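Local coordinates for protein telomerase reverse transcriptase (Takifugu rubripes, PDB 4LMO) that elongates telomeres as the catalytic reverse transcriptase of telomerase, here represented by its RNA-binding domain, which contacts the telomerase RNA, at residues Cys220-Glu225 and Glu239-Leu244; Gly159-Leu164 and Ile233-Gln238; Arg9-Gly12 and Gly17-Met20. All blocks are in the same frame, centred on the assembly; numbering follows the deposited sequence.

Contact 1: residues Cys220-Glu225 and Glu239-Leu244; sequences CFYATE and EVWAKL
Tyr222 on strand 221-224 and Trp241 on the helix through 239-244 bring the two backbones nearest, their CA atoms 6.7 Å apart. Both side chains set out toward the other segment, so the contact is carried by rings lying between strand and helix. The Tyr222 ring and the five-membered ring of Trp241 form an offset stack: centroids are 4.1 Å apart and the planes are inclined by only 18°. Tyr222 CD2 sits over the centre of the indole, 3.3 Å from Trp241 CE2, whereas Trp241 NE1 lies above the tyrosine face but shifted toward its rim. Tyr222 CB adds a CH-pi contact, 4.0 Å from the centroid of the same five-membered ring and over its face. In both residues CG is anti to the backbone N (chi1 -174° for Tyr222, -173° for Trp241), which carries each ring out between the backbones. Farther along the indole, the methyl CG2 of Thr224 approaches Trp241 CZ3 at 3.8 Å, meeting the six-membered ring obliquely. Replacing Trp241 with an alanine would probably leave the Tyr222 ring without its stacking partner and open a gap beside Thr224. At the other end a water lies within hydrogen-bonding range of Cys220 O and Glu239 OE1, 2.8 Å from each, though with other acceptors near it need not donate to both at once. Strand 221-224 pairs antiparallel with strand 234-237 through backbone bonds of Tyr222 with Tyr236 and Thr224 with Arg234, and that second strand leads into helix 238-251. The stack thus packs the start of the helix against the preceding hairpin, both within the RNA-binding domain, while Val240 and Leu244 pack on Phe112 of helix 109-112.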
ATOM      1  N   CYS A 220      -7.388  -4.386   3.561  1.00 30.69           N
ATOM      2  CA  CYS A 220      -8.741  -4.493   3.006  1.00 31.60           C
ATOM      3  C   CYS A 220      -9.211  -5.916   2.723  1.00 31.74           C
ATOM      4  O   CYS A 220     -10.405  -6.152   2.544  1.00 31.82           O
ATOM      5  CB  CYS A 220      -8.851  -3.662   1.726  1.00 31.72           C
ATOM      6  SG  CYS A 220      -8.429  -1.924   1.954  1.00 32.84           S
ATOM      7  N   PHE A 221      -8.275  -6.858   2.676  1.00 31.86           N
ATOM      8  CA  PHE A 221      -8.598  -8.232   2.322  1.00 32.53           C
ATOM      9  C   PHE A 221      -8.021  -9.227   3.318  1.00 34.04           C
ATOM     10  O   PHE A 221      -7.140  -8.889   4.112  1.00 34.20           O
ATOM     11  CB  PHE A 221      -8.076  -8.558   0.917  1.00 31.64           C
ATOM     12  CG  PHE A 221      -8.662  -7.700  -0.169  1.00 31.10           C
ATOM     13  CD1 PHE A 221      -9.838  -8.073  -0.810  1.00 31.51           C
ATOM     14  CD2 PHE A 221      -8.032  -6.522  -0.560  1.00 30.81           C
ATOM     15  CE1 PHE A 221     -10.382  -7.280  -1.813  1.00 31.76           C
ATOM     16  CE2 PHE A 221      -8.568  -5.726  -1.560  1.00 31.00           C
ATOM     17  CZ  PHE A 221      -9.745  -6.107  -2.190  1.00 31.48           C
ATOM     18  N   TYR A 222      -8.532 -10.454   3.275  1.00 35.60           N
ATOM     19  CA  TYR A 222      -7.873 -11.574   3.924  1.00 37.38           C
ATOM     20  C   TYR A 222      -7.784 -12.732   2.943  1.00 38.54           C
ATOM     21  O   TYR A 222      -8.801 -13.228   2.454  1.00 39.53           O
ATOM     22  CB  TYR A 222      -8.592 -12.004   5.208  1.00 37.92           C
ATOM     23  CG  TYR A 222      -7.843 -13.076   5.973  1.00 38.44           C
ATOM     24  CD1 TYR A 222      -6.924 -12.738   6.966  1.00 38.60           C
ATOM     25  CD2 TYR A 222      -8.031 -14.429   5.687  1.00 38.69           C
ATOM     26  CE1 TYR A 222      -6.229 -13.714   7.660  1.00 38.87           C
ATOM     27  CE2 TYR A 222      -7.339 -15.412   6.377  1.00 39.24           C
ATOM     28  CZ  TYR A 222      -6.442 -15.051   7.362  1.00 39.69           C
ATOM     29  OH  TYR A 222      -5.757 -16.030   8.050  1.00 40.66           O
ATOM     30  N   ALA A 223      -6.559 -13.152   2.655  1.00 40.23           N
ATOM     31  CA  ALA A 223      -6.327 -14.275   1.761  1.00 42.62           C
ATOM     32  C   ALA A 223      -6.214 -15.577   2.543  1.00 44.80           C
ATOM     33  O   ALA A 223      -5.590 -15.622   3.603  1.00 45.20           O
ATOM     34  CB  ALA A 223      -5.083 -14.041   0.920  1.00 41.73           C
ATOM     35  N   THR A 224      -6.832 -16.626   2.008  1.00 48.37           N
ATOM     36  CA  THR A 224      -6.775 -17.966   2.590  1.00 51.59           C
ATOM     37  C   THR A 224      -6.497 -19.007   1.499  1.00 54.35           C
ATOM     38  O   THR A 224      -6.786 -18.775   0.323  1.00 53.31           O
ATOM     39  CB  THR A 224      -8.061 -18.302   3.384  1.00 52.21           C
ATOM     40  OG1 THR A 224      -7.885 -19.533   4.093  1.00 53.25           O
ATOM     41  CG2 THR A 224      -9.280 -18.410   2.466  1.00 52.31           C
ATOM     42  N   GLU A 225      -5.936 -20.148   1.896  1.00 59.14           N
ATOM     43  CA  GLU A 225      -5.452 -21.159   0.948  1.00 64.07           C
ATOM     44  C   GLU A 225      -6.421 -22.316   0.704  1.00 67.73           C
ATOM     45  O   GLU A 225      -6.053 -23.316   0.084  1.00 69.52           O
ATOM     46  CB  GLU A 225      -4.092 -21.710   1.400  1.00 65.20           C
ATOM     47  CG  GLU A 225      -4.107 -22.368   2.774  1.00 67.03           C
ATOM     48  CD  GLU A 225      -2.740 -22.848   3.228  1.00 68.36           C
ATOM     49  OE1 GLU A 225      -1.738 -22.617   2.514  1.00 69.27           O
ATOM     50  OE2 GLU A 225      -2.666 -23.457   4.315  1.00 69.76           O
ATOM     51  N   GLU A 239     -14.448  -7.548   5.404  1.00 36.19           N
ATOM     52  CA  GLU A 239     -15.819  -7.517   5.921  1.00 36.64           C
ATOM     53  C   GLU A 239     -16.513  -8.866   5.738  1.00 36.43           C
ATOM     54  O   GLU A 239     -17.193  -9.345   6.648  1.00 36.68           O
ATOM     55  CB  GLU A 239     -16.646  -6.419   5.241  1.00 37.08           C
ATOM     56  CG  GLU A 239     -16.160  -4.996   5.483  1.00 37.36           C
ATOM     57  CD  GLU A 239     -15.178  -4.512   4.430  1.00 37.73           C
ATOM     58  OE1 GLU A 239     -14.509  -5.352   3.783  1.00 37.25           O
ATOM     59  OE2 GLU A 239     -15.074  -3.279   4.249  1.00 38.01           O
ATOM     60  N   VAL A 240     -16.333  -9.468   4.563  1.00 35.70           N
ATOM     61  CA  VAL A 240     -16.905 -10.783   4.269  1.00 35.95           C
ATOM     62  C   VAL A 240     -16.192 -11.857   5.090  1.00 35.71           C
ATOM     63  O   VAL A 240     -16.816 -12.824   5.536  1.00 36.32           O
ATOM     64  CB  VAL A 240     -16.832 -11.143   2.767  1.00 35.57           C
ATOM     65  CG1 VAL A 240     -17.812 -12.262   2.442  1.00 36.01           C
ATOM     66  CG2 VAL A 240     -17.128  -9.932   1.899  1.00 35.38           C
ATOM     67  N   TRP A 241     -14.888 -11.674   5.294  1.00 34.91           N
ATOM     68  CA  TRP A 241     -14.106 -12.595   6.116  1.00 34.82           C
ATOM     69  C   TRP A 241     -14.523 -12.540   7.562  1.00 35.40           C
ATOM     70  O   TRP A 241     -14.649 -13.576   8.213  1.00 35.62           O
ATOM     71  CB  TRP A 241     -12.610 -12.339   5.975  1.00 33.43           C
ATOM     72  CG  TRP A 241     -11.793 -13.390   6.684  1.00 33.32           C
ATOM     73  CD1 TRP A 241     -11.100 -13.264   7.885  1.00 33.01           C
ATOM     74  CD2 TRP A 241     -11.590 -14.784   6.271  1.00 33.06           C
ATOM     75  NE1 TRP A 241     -10.488 -14.445   8.222  1.00 33.11           N
ATOM     76  CE2 TRP A 241     -10.745 -15.399   7.301  1.00 33.13           C
ATOM     77  CE3 TRP A 241     -12.004 -15.556   5.188  1.00 33.40           C
ATOM     78  CZ2 TRP A 241     -10.342 -16.725   7.226  1.00 33.39           C
ATOM     79  CZ3 TRP A 241     -11.593 -16.894   5.127  1.00 33.67           C
ATOM     80  CH2 TRP A 241     -10.780 -17.461   6.121  1.00 33.66           C
ATOM     81  N   ALA A 242     -14.751 -11.330   8.068  1.00 36.10           N
ATOM     82  CA  ALA A 242     -15.261 -11.136   9.426  1.00 38.19           C
ATOM     83  C   ALA A 242     -16.637 -11.786   9.624  1.00 39.46           C
ATOM     84  O   ALA A 242     -16.933 -12.295  10.705  1.00 40.44           O
ATOM     85  CB  ALA A 242     -15.308  -9.656   9.773  1.00 38.25           C
ATOM     86  N   LYS A 243     -17.461 -11.769   8.576  1.00 40.44           N
ATOM     87  CA  LYS A 243     -18.765 -12.442   8.583  1.00 41.92           C
ATOM     88  C   LYS A 243     -18.619 -13.969   8.597  1.00 42.12           C
ATOM     89  O   LYS A 243     -19.339 -14.656   9.323  1.00 43.00           O
ATOM     90  CB  LYS A 243     -19.608 -11.999   7.379  1.00 42.53           C
ATOM     91  CG  LYS A 243     -21.066 -12.451   7.411  1.00 44.37           C
ATOM     92  CD  LYS A 243     -22.030 -11.326   7.776  1.00 45.37           C
ATOM     93  CE  LYS A 243     -22.157 -11.118   9.280  1.00 46.86           C
ATOM     94  NZ  LYS A 243     -23.309 -10.234   9.620  1.00 47.84           N
ATOM     95  N   LEU A 244     -17.691 -14.491   7.794  1.00 41.77           N
ATOM     96  CA  LEU A 244     -17.437 -15.936   7.740  1.00 42.74           C
ATOM     97  C   LEU A 244     -16.934 -16.485   9.075  1.00 43.94           C
ATOM     98  O   LEU A 244     -17.371 -17.549   9.511  1.00 45.34           O
ATOM     99  CB  LEU A 244     -16.448 -16.287   6.622  1.00 41.53           C
ATOM    100  CG  LEU A 244     -16.925 -16.258   5.166  1.00 41.10           C
ATOM    101  CD1 LEU A 244     -15.734 -16.324   4.223  1.00 39.72           C
ATOM    102  CD2 LEU A 244     -17.911 -17.380   4.863  1.00 41.23           C
TER
HETATM  103  O   HOH W   1     -12.383  -4.203   2.401  1.00 33.47           O

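Contact 2: residues Gly159-Leu164 and Ile233-Gln238; sequences GKFERL and IRFYRQ
Aromatic contact between Phe161 and Phe235 is the substance of this meeting of loop and strand. Their closest atoms are the two CZ carbons, Phe161 CZ and Phe235 CZ, 3.5 Å apart, and Phe161 CE2 comes to 3.8 Å from Phe235 CZ. The ring centroids are 6.0 Å apart and the planes inclined at 70°, yet neither ring lies over the face of the other, so the rings meet at their margins and do not form a T-shaped stack. Phe161 CE2 lies in the plane of the Phe235 ring, at its edge, whereas Phe235 CZ meets the Phe161 ring obliquely. The side chains extend toward each other from loop and strand; in each, CG is anti to the carbonyl carbon (chi1 -67° in both), which aims the far end of one ring at the far end of the other.

Hydrogen bonding serves the separate backbones. Phe161 is held within a type I beta turn from Lys160 to Arg163, closed by Arg163 N to Lys160 O at 3.1 Å. Phe235 belongs to strand 234-237, and its backbone also bonds to that of Cys117, a residue in the disulfide with Cys96.

Further apolar partners adjoin the pair: the Phe161 ring meets Phe155 of helix 142-158, and Phe235 packs on Val217 of helix 191-220 and on Ala223. With 90 Å² buried in all and no hydrogen bond across the segments, the chemistry implies a small hydrophobic junction, in which carbon-to-carbon contact of two ring margins joins the loop after helix 142-158 to the two-stranded sheet.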
ATOM      1  N   GLY A 159       0.768 -14.267  -7.155  1.00 53.12           N
ATOM      2  CA  GLY A 159       0.462 -14.703  -5.793  1.00 54.88           C
ATOM      3  C   GLY A 159       1.703 -15.114  -5.024  1.00 56.79           C
ATOM      4  O   GLY A 159       1.638 -15.957  -4.130  1.00 57.39           O
ATOM      5  N   LYS A 160       2.837 -14.526  -5.394  1.00 58.84           N
ATOM      6  CA  LYS A 160       4.107 -14.768  -4.722  1.00 60.52           C
ATOM      7  C   LYS A 160       4.579 -13.452  -4.115  1.00 60.31           C
ATOM      8  O   LYS A 160       5.533 -12.830  -4.590  1.00 60.51           O
ATOM      9  CB  LYS A 160       5.136 -15.345  -5.698  1.00 62.76           C
ATOM     10  CG  LYS A 160       4.805 -16.751  -6.180  1.00 64.56           C
ATOM     11  CD  LYS A 160       5.705 -17.181  -7.328  1.00 66.37           C
ATOM     12  CE  LYS A 160       5.343 -18.578  -7.809  1.00 67.66           C
ATOM     13  NZ  LYS A 160       6.193 -19.011  -8.952  1.00 68.77           N
ATOM     14  N   PHE A 161       3.885 -13.044  -3.056  1.00 60.01           N
ATOM     15  CA  PHE A 161       4.072 -11.743  -2.414  1.00 59.78           C
ATOM     16  C   PHE A 161       5.428 -11.575  -1.719  1.00 60.11           C
ATOM     17  O   PHE A 161       5.782 -10.472  -1.296  1.00 60.83           O
ATOM     18  CB  PHE A 161       2.932 -11.480  -1.421  1.00 59.35           C
ATOM     19  CG  PHE A 161       1.584 -11.291  -2.068  1.00 59.25           C
ATOM     20  CD1 PHE A 161       1.093 -10.014  -2.321  1.00 58.86           C
ATOM     21  CD2 PHE A 161       0.795 -12.388  -2.407  1.00 58.10           C
ATOM     22  CE1 PHE A 161      -0.152  -9.834  -2.909  1.00 58.18           C
ATOM     23  CE2 PHE A 161      -0.450 -12.214  -2.993  1.00 58.18           C
ATOM     24  CZ  PHE A 161      -0.923 -10.936  -3.245  1.00 58.11           C
ATOM     25  N   GLU A 162       6.176 -12.669  -1.606  1.00 60.06           N
ATOM     26  CA  GLU A 162       7.491 -12.659  -0.966  1.00 59.86           C
ATOM     27  C   GLU A 162       8.633 -12.848  -1.977  1.00 60.17           C
ATOM     28  O   GLU A 162       9.810 -12.846  -1.603  1.00 60.46           O
ATOM     29  CB  GLU A 162       7.549 -13.710   0.158  1.00 60.52           C
ATOM     30  CG  GLU A 162       7.811 -15.153  -0.279  1.00 61.44           C
ATOM     31  CD  GLU A 162       6.636 -15.827  -0.977  1.00 60.71           C
ATOM     32  OE1 GLU A 162       5.584 -15.185  -1.184  1.00 60.39           O
ATOM     33  OE2 GLU A 162       6.768 -17.019  -1.326  1.00 60.56           O
ATOM     34  N   ARG A 163       8.277 -13.001  -3.251  1.00 59.89           N
ATOM     35  CA  ARG A 163       9.261 -13.165  -4.325  1.00 59.35           C
ATOM     36  C   ARG A 163       9.366 -11.907  -5.187  1.00 55.93           C
ATOM     37  O   ARG A 163       9.608 -11.971  -6.396  1.00 56.09           O
ATOM     38  CB  ARG A 163       8.958 -14.418  -5.153  1.00 63.11           C
ATOM     39  CG  ARG A 163       9.145 -15.705  -4.362  1.00 66.16           C
ATOM     40  CD  ARG A 163       8.760 -16.939  -5.158  1.00 70.17           C
ATOM     41  NE  ARG A 163       8.688 -18.122  -4.299  1.00 72.58           N
ATOM     42  CZ  ARG A 163       8.405 -19.352  -4.721  1.00 75.08           C
ATOM     43  NH1 ARG A 163       8.163 -19.588  -6.005  1.00 76.52           N
ATOM     44  NH2 ARG A 163       8.363 -20.355  -3.853  1.00 76.73           N
ATOM     45  N   LEU A 164       9.178 -10.766  -4.527  1.00 52.45           N
ATOM     46  CA  LEU A 164       9.351  -9.436  -5.102  1.00 48.62           C
ATOM     47  C   LEU A 164      10.798  -9.242  -5.558  1.00 47.08           C
ATOM     48  O   LEU A 164      11.732  -9.660  -4.873  1.00 46.25           O
ATOM     49  CB  LEU A 164       8.995  -8.398  -4.032  1.00 47.00           C
ATOM     50  CG  LEU A 164       8.758  -6.915  -4.331  1.00 47.12           C
ATOM     51  CD1 LEU A 164       7.871  -6.326  -3.246  1.00 46.59           C
ATOM     52  CD2 LEU A 164      10.054  -6.122  -4.447  1.00 47.25           C
ATOM     53  N   ILE A 233      -5.460 -19.624  -4.043  1.00 62.93           N
ATOM     54  CA  ILE A 233      -5.522 -18.514  -3.092  1.00 57.93           C
ATOM     55  C   ILE A 233      -6.762 -17.663  -3.359  1.00 54.12           C
ATOM     56  O   ILE A 233      -6.952 -17.163  -4.469  1.00 53.74           O
ATOM     57  CB  ILE A 233      -4.245 -17.636  -3.147  1.00 58.27           C
ATOM     58  CG1 ILE A 233      -2.988 -18.473  -2.873  1.00 59.90           C
ATOM     59  CG2 ILE A 233      -4.338 -16.457  -2.182  1.00 57.34           C
ATOM     60  CD1 ILE A 233      -2.993 -19.229  -1.554  1.00 59.79           C
ATOM     61  N   ARG A 234      -7.600 -17.516  -2.334  1.00 49.55           N
ATOM     62  CA  ARG A 234      -8.800 -16.685  -2.412  1.00 46.85           C
ATOM     63  C   ARG A 234      -8.662 -15.425  -1.558  1.00 44.53           C
ATOM     64  O   ARG A 234      -8.297 -15.505  -0.384  1.00 45.25           O
ATOM     65  CB  ARG A 234     -10.036 -17.476  -1.967  1.00 46.59           C
ATOM     66  CG  ARG A 234     -10.514 -18.525  -2.959  1.00 47.10           C
ATOM     67  CD  ARG A 234     -11.744 -19.248  -2.434  1.00 47.32           C
ATOM     68  NE  ARG A 234     -12.312 -20.172  -3.416  1.00 48.32           N
ATOM     69  CZ  ARG A 234     -13.426 -20.880  -3.233  1.00 48.76           C
ATOM     70  NH1 ARG A 234     -14.114 -20.778  -2.104  1.00 49.66           N
ATOM     71  NH2 ARG A 234     -13.857 -21.693  -4.188  1.00 49.21           N
ATOM     72  N   PHE A 235      -8.954 -14.270  -2.152  1.00 41.65           N
ATOM     73  CA  PHE A 235      -8.979 -12.998  -1.432  1.00 39.48           C
ATOM     74  C   PHE A 235     -10.405 -12.628  -1.044  1.00 38.52           C
ATOM     75  O   PHE A 235     -11.244 -12.405  -1.914  1.00 38.52           O
ATOM     76  CB  PHE A 235      -8.419 -11.867  -2.297  1.00 39.38           C
ATOM     77  CG  PHE A 235      -6.957 -11.985  -2.597  1.00 39.79           C
ATOM     78  CD1 PHE A 235      -6.527 -12.515  -3.806  1.00 40.45           C
ATOM     79  CD2 PHE A 235      -6.006 -11.539  -1.683  1.00 39.69           C
ATOM     80  CE1 PHE A 235      -5.175 -12.614  -4.097  1.00 40.62           C
ATOM     81  CE2 PHE A 235      -4.654 -11.637  -1.966  1.00 40.19           C
ATOM     82  CZ  PHE A 235      -4.238 -12.174  -3.174  1.00 40.66           C
ATOM     83  N   TYR A 236     -10.677 -12.552   0.255  1.00 37.09           N
ATOM     84  CA  TYR A 236     -11.964 -12.056   0.730  1.00 36.72           C
ATOM     85  C   TYR A 236     -11.823 -10.627   1.238  1.00 35.97           C
ATOM     86  O   TYR A 236     -10.891 -10.325   1.982  1.00 35.84           O
ATOM     87  CB  TYR A 236     -12.511 -12.939   1.857  1.00 36.59           C
ATOM     88  CG  TYR A 236     -13.013 -14.296   1.419  1.00 36.92           C
ATOM     89  CD1 TYR A 236     -14.355 -14.496   1.097  1.00 37.18           C
ATOM     90  CD2 TYR A 236     -12.146 -15.386   1.341  1.00 36.69           C
ATOM     91  CE1 TYR A 236     -14.816 -15.744   0.700  1.00 37.43           C
ATOM     92  CE2 TYR A 236     -12.596 -16.634   0.944  1.00 36.91           C
ATOM     93  CZ  TYR A 236     -13.929 -16.809   0.627  1.00 37.51           C
ATOM     94  OH  TYR A 236     -14.368 -18.052   0.235  1.00 38.07           O
ATOM     95  N   ARG A 237     -12.742  -9.753   0.836  1.00 35.76           N
ATOM     96  CA  ARG A 237     -12.895  -8.454   1.490  1.00 35.66           C
ATOM     97  C   ARG A 237     -12.997  -8.734   2.985  1.00 35.99           C
ATOM     98  O   ARG A 237     -13.754  -9.621   3.397  1.00 36.51           O
ATOM     99  CB  ARG A 237     -14.163  -7.748   1.013  1.00 35.58           C
ATOM    100  CG  ARG A 237     -14.144  -7.257  -0.430  1.00 35.49           C
ATOM    101  CD  ARG A 237     -13.620  -5.835  -0.553  1.00 34.90           C
ATOM    102  NE  ARG A 237     -14.312  -4.907   0.341  1.00 35.27           N
ATOM    103  CZ  ARG A 237     -15.313  -4.105  -0.012  1.00 35.83           C
ATOM    104  NH1 ARG A 237     -15.764  -4.090  -1.260  1.00 35.85           N
ATOM    105  NH2 ARG A 237     -15.862  -3.306   0.892  1.00 36.46           N
ATOM    106  N   GLN A 238     -12.236  -8.000   3.794  1.00 35.78           N
ATOM    107  CA  GLN A 238     -12.135  -8.312   5.223  1.00 36.26           C
ATOM    108  C   GLN A 238     -13.497  -8.318   5.933  1.00 36.25           C
ATOM    109  O   GLN A 238     -13.673  -9.021   6.928  1.00 36.62           O
ATOM    110  CB  GLN A 238     -11.115  -7.404   5.936  1.00 36.79           C
ATOM    111  CG  GLN A 238     -11.693  -6.391   6.918  1.00 38.22           C
ATOM    112  CD  GLN A 238     -11.902  -5.023   6.309  1.00 39.46           C
ATOM    113  OE1 GLN A 238     -11.213  -4.639   5.362  1.00 40.18           O
ATOM    114  NE2 GLN A 238     -12.848  -4.271   6.860  1.00 39.61           N
TER

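Contact 3: residues Arg9-Gly12 and Gly17-Met20; sequences RTLG and GRGM
Arg18 NE is held by a water that accepts its N-H at 2.7 Å, and the same water donates a weak bond to Leu11 O at 3.1 Å. The water lies at the edge of the guanidinium and in its plane, so it links the arginine to the carbonyl of a helix residue.

One face is used by Leu11. Its methyl CD1 lies over the guanidinium, 3.5 Å from Arg18 NH2 and 4.0 Å from Arg18 CZ, while Leu11 CB comes to 4.0 Å from Arg18 NE. The aliphatic part of the arginine packs against the next helix residue, Gly12: Arg18 CG is 3.6 Å from Gly12 CA, and the CA atoms of Gly12 and Arg18 are 5.2 Å apart. A bend at chi2 (-82°) turns the chain after CG and brings NE and the guanidinium alongside Leu11. Lack of a side chain at Gly12 matters here, because a CB modelled there would stand a tight 3.5 Å from Arg18 CB.

Elsewhere in the 17-20 loop, backbone bonds of Gly17 with Arg218 and Gly19 with Ala219 tie it to helix 191-220. Thr10, Leu11 and Gly12 belong to the TFLY motif, which is involved in RNA binding, so the loop folds back directly onto that motif. No direct hydrogen bond joins the segments; apolar carbon against a guanidinium plane and a shared water do the work. The chemistry implies a water-assisted hold: a probably charged guanidinium rests against a leucine methyl beside a motif involved in RNA binding; whether Arg18 itself touches RNA is not settled by this contact.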
ATOM      1  N   ARG A   9      -6.622  -1.792  15.744  1.00 69.94           N
ATOM      2  CA  ARG A   9      -5.357  -1.225  15.273  1.00 66.44           C
ATOM      3  C   ARG A   9      -4.193  -2.187  15.498  1.00 63.20           C
ATOM      4  O   ARG A   9      -3.383  -2.418  14.597  1.00 61.13           O
ATOM      5  CB  ARG A   9      -5.070   0.111  15.967  1.00 69.00           C
ATOM      6  CG  ARG A   9      -5.291   1.338  15.097  1.00 70.39           C
ATOM      7  CD  ARG A   9      -4.775   2.601  15.774  1.00 71.69           C
ATOM      8  NE  ARG A   9      -5.853   3.439  16.299  1.00 73.72           N
ATOM      9  CZ  ARG A   9      -6.363   3.353  17.527  1.00 75.26           C
ATOM     10  NH1 ARG A   9      -5.907   2.455  18.390  1.00 76.21           N
ATOM     11  NH2 ARG A   9      -7.340   4.173  17.892  1.00 76.12           N
ATOM     12  N   THR A  10      -4.126  -2.746  16.706  1.00 60.77           N
ATOM     13  CA  THR A  10      -3.044  -3.640  17.112  1.00 57.84           C
ATOM     14  C   THR A  10      -3.076  -4.964  16.349  1.00 54.89           C
ATOM     15  O   THR A  10      -2.066  -5.377  15.770  1.00 53.33           O
ATOM     16  CB  THR A  10      -3.094  -3.926  18.627  1.00 59.36           C
ATOM     17  OG1 THR A  10      -3.095  -2.691  19.353  1.00 60.08           O
ATOM     18  CG2 THR A  10      -1.899  -4.763  19.051  1.00 59.57           C
ATOM     19  N   LEU A  11      -4.234  -5.621  16.363  1.00 52.20           N
ATOM     20  CA  LEU A  11      -4.416  -6.892  15.669  1.00 50.04           C
ATOM     21  C   LEU A  11      -4.282  -6.717  14.158  1.00 48.08           C
ATOM     22  O   LEU A  11      -3.784  -7.611  13.466  1.00 46.09           O
ATOM     23  CB  LEU A  11      -5.770  -7.518  16.017  1.00 50.68           C
ATOM     24  CG  LEU A  11      -5.989  -8.050  17.437  1.00 52.33           C
ATOM     25  CD1 LEU A  11      -7.408  -8.574  17.586  1.00 53.26           C
ATOM     26  CD2 LEU A  11      -4.986  -9.137  17.796  1.00 52.81           C
ATOM     27  N   GLY A  12      -4.723  -5.560  13.664  1.00 46.36           N
ATOM     28  CA  GLY A  12      -4.575  -5.195  12.258  1.00 44.89           C
ATOM     29  C   GLY A  12      -3.122  -5.038  11.856  1.00 43.53           C
ATOM     30  O   GLY A  12      -2.710  -5.510  10.797  1.00 42.09           O
ATOM     31  N   GLY A  17      -6.226  -7.589   7.840  1.00 35.25           N
ATOM     32  CA  GLY A  17      -7.622  -7.965   7.634  1.00 35.92           C
ATOM     33  C   GLY A  17      -8.598  -7.275   8.568  1.00 36.61           C
ATOM     34  O   GLY A  17      -9.576  -7.882   9.002  1.00 37.13           O
ATOM     35  N   ARG A  18      -8.336  -6.006   8.872  1.00 37.41           N
ATOM     36  CA  ARG A  18      -9.180  -5.223   9.782  1.00 38.72           C
ATOM     37  C   ARG A  18      -9.538  -3.849   9.211  1.00 38.75           C
ATOM     38  O   ARG A  18     -10.015  -2.978   9.938  1.00 39.92           O
ATOM     39  CB  ARG A  18      -8.495  -5.041  11.147  1.00 39.95           C
ATOM     40  CG  ARG A  18      -8.017  -6.320  11.823  1.00 41.23           C
ATOM     41  CD  ARG A  18      -9.128  -7.047  12.563  1.00 43.05           C
ATOM     42  NE  ARG A  18      -8.601  -8.206  13.281  1.00 43.72           N
ATOM     43  CZ  ARG A  18      -9.310  -8.997  14.082  1.00 44.63           C
ATOM     44  NH1 ARG A  18     -10.602  -8.772  14.292  1.00 45.10           N
ATOM     45  NH2 ARG A  18      -8.717 -10.022  14.678  1.00 45.53           N
ATOM     46  N   GLY A  19      -9.303  -3.653   7.919  1.00 38.58           N
ATOM     47  CA  GLY A  19      -9.616  -2.383   7.277  1.00 38.91           C
ATOM     48  C   GLY A  19      -8.508  -1.349   7.353  1.00 38.99           C
ATOM     49  O   GLY A  19      -7.410  -1.625   7.842  1.00 38.09           O
ATOM     50  N   MET A  20      -8.825  -0.143   6.891  1.00 39.66           N
ATOM     51  CA  MET A  20      -7.836   0.905   6.639  1.00 40.55           C
ATOM     52  C   MET A  20      -7.249   1.595   7.873  1.00 41.84           C
ATOM     53  O   MET A  20      -6.263   2.324   7.759  1.00 42.01           O
ATOM     54  CB  MET A  20      -8.420   1.949   5.683  1.00 40.49           C
ATOM     55  CG  MET A  20      -8.601   1.444   4.261  1.00 40.05           C
ATOM     56  SD  MET A  20      -7.039   0.973   3.495  1.00 39.25           S
ATOM     57  CE  MET A  20      -6.351   2.583   3.125  1.00 39.39           C
TER
HETATM   58  O   HOH W   2      -6.248  -9.287  12.675  1.00 30.15           O

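Contacts 1 and 2 share one antiparallel sheet: contact 1 uses strand 221-224 and contact 2 its partner 234-237, with a probable hydrogen bond from Gln238 N to Cys220 O at 2.9 Å joining them. Their segments alternate along the chain, and their centres are about 12 Å apart. Contact 1 is a surface contact, its centre about 18 Å from the centre of the chain, whereas contacts 2 and 3 are partly buried. Chemistry follows place: broad ring overlap plus a water in contact 1, apolar ring margins with no hydrogen bond across in contact 2, and a guanidinium with water in contact 3. Contact 3 precedes both in sequence and reaches contact 1 through Met20 SD, 3.6 Å from Cys220 SG.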